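Side-chain contact in putative mannose-6-phosphate isomerase YvyI (Bacillus subtilis, PDB 1QWR), which probably catalyses the zinc-dependent interconversion of D-mannose 6-phosphate and D-fructose 6-phosphate: residues I65-W68 against V74-G77. Sequence-based numbering, arbitrary orientation.
Sequences IELW and VFGG
Leu-67 and Trp-68, neighbours on the short helix 64-70, receive the ring of Phe-75 from the loop that follows, a worked example of how a chain can close on itself after a helix by laying an aromatic residue back against it. The helix belongs to the catalytic domain of a type 1 phosphomannose isomerase, a member of the cupin superfamily, and lies away from the zinc site.

Of the helix residues that touch the loop, Leu-67 is the earlier. Its CB sits 4.0 Å from CE2 of Phe-75, an apolar touch at the ring's outer end, while its backbone O meets the same CE2 at 3.7 Å, at the edge and near the ring plane. The side chain also touches Tyr-59 and Ile-9 of strand 9-17.

Trp-68 adds the aromatic half of the helix's share. With CG anti to the backbone N (chi1 -179°), the indole leaves the helix so that CE3 comes over one face of Phe-75, with CZ3 near its CG and CB. The planes meet at 55°, with centroids 5.2 Å apart, an oblique aromatic pair. CE3 lies 3.7 Å from CD2 of Phe-75, displaced toward the rim of that ring. At the far side of the indole, NE1 donates to the backbone O of Gly-80, a bond that satisfies the buried N-H and probably helps fix the ring's rotation; Arg-72 adds a cation-pi contact.

Phe-75 is held between two residues: opposite Trp-68, CG1 of its own neighbour Val-74 stands over the ring centre, 3.7 Å above the plane. Phe-270 packs against it edge-to-face. Even the CB of Phe-75 takes part, lying 3.8 Å from CZ3 of Trp-68.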
loop_
_atom_site.group_PDB
_atom_site.type_symbol
_atom_site.label_atom_id
_atom_site.label_comp_id
_atom_site.label_asym_id
_atom_site.label_seq_id
_atom_site.Cartn_x
_atom_site.Cartn_y
_atom_site.Cartn_z
ATOM N N ILE A 65 -2.938 10.411 13.034
ATOM C CA ILE A 65 -4.340 10.749 13.282
ATOM C C ILE A 65 -4.427 12.138 13.942
ATOM O O ILE A 65 -5.264 12.963 13.564
ATOM C CB ILE A 65 -5.027 9.700 14.205
ATOM C CG1 ILE A 65 -5.012 8.326 13.507
ATOM C CG2 ILE A 65 -6.457 10.157 14.545
ATOM C CD1 ILE A 65 -5.427 7.147 14.377
ATOM N N GLU A 66 -3.587 12.382 14.944
ATOM C CA GLU A 66 -3.594 13.677 15.624
ATOM C C GLU A 66 -3.239 14.799 14.628
ATOM O O GLU A 66 -3.773 15.905 14.705
ATOM C CB GLU A 66 -2.621 13.668 16.814
ATOM C CG GLU A 66 -2.540 15.003 17.553
ATOM C CD GLU A 66 -1.905 14.895 18.930
ATOM O OE1 GLU A 66 -1.687 15.950 19.568
ATOM O OE2 GLU A 66 -1.635 13.762 19.379
ATOM N N LEU A 67 -2.340 14.517 13.695
ATOM C CA LEU A 67 -1.992 15.516 12.681
ATOM C C LEU A 67 -3.203 15.793 11.803
ATOM O O LEU A 67 -3.553 16.936 11.515
ATOM C CB LEU A 67 -0.836 15.019 11.813
ATOM C CG LEU A 67 0.576 15.314 12.294
ATOM C CD1 LEU A 67 1.538 15.103 11.126
ATOM C CD2 LEU A 67 0.674 16.763 12.775
ATOM N N TRP A 68 -3.882 14.738 11.371
ATOM C CA TRP A 68 -5.054 14.959 10.528
ATOM C C TRP A 68 -6.157 15.750 11.250
ATOM O O TRP A 68 -6.760 16.667 10.690
ATOM C CB TRP A 68 -5.633 13.618 10.060
ATOM C CG TRP A 68 -6.807 13.765 9.182
ATOM C CD1 TRP A 68 -8.139 13.636 9.515
ATOM C CD2 TRP A 68 -6.763 13.981 7.779
ATOM N NE1 TRP A 68 -8.917 13.750 8.388
ATOM C CE2 TRP A 68 -8.096 13.959 7.307
ATOM C CE3 TRP A 68 -5.722 14.182 6.869
ATOM C CZ2 TRP A 68 -8.410 14.132 5.957
ATOM C CZ3 TRP A 68 -6.038 14.351 5.519
ATOM C CH2 TRP A 68 -7.369 14.323 5.084
ATOM N N VAL A 74 -1.546 20.990 7.315
ATOM C CA VAL A 74 -0.425 20.184 6.828
ATOM C C VAL A 74 -0.812 19.452 5.544
ATOM O O VAL A 74 0.021 19.236 4.652
ATOM C CB VAL A 74 -0.037 19.143 7.911
ATOM C CG1 VAL A 74 0.730 17.992 7.310
ATOM C CG2 VAL A 74 0.793 19.840 8.990
ATOM N N PHE A 75 -2.080 19.066 5.485
ATOM C CA PHE A 75 -2.668 18.335 4.375
ATOM C C PHE A 75 -3.472 19.224 3.418
ATOM O O PHE A 75 -4.367 18.739 2.719
ATOM C CB PHE A 75 -3.558 17.236 4.942
ATOM C CG PHE A 75 -2.850 16.375 5.919
ATOM C CD1 PHE A 75 -2.027 15.346 5.488
ATOM C CD2 PHE A 75 -2.939 16.637 7.288
ATOM C CE1 PHE A 75 -1.286 14.576 6.413
ATOM C CE2 PHE A 75 -2.216 15.886 8.206
ATOM C CZ PHE A 75 -1.383 14.852 7.778
ATOM N N GLY A 76 -3.178 20.526 3.415
ATOM C CA GLY A 76 -3.877 21.432 2.505
ATOM C C GLY A 76 -5.346 21.641 2.782
ATOM O O GLY A 76 -6.105 22.053 1.899
ATOM N N GLY A 77 -5.749 21.373 4.019
ATOM C CA GLY A 77 -7.139 21.554 4.409
ATOM C C GLY A 77 -8.147 20.671 3.705
ATOM O O GLY A 77 -9.318 21.011 3.656
#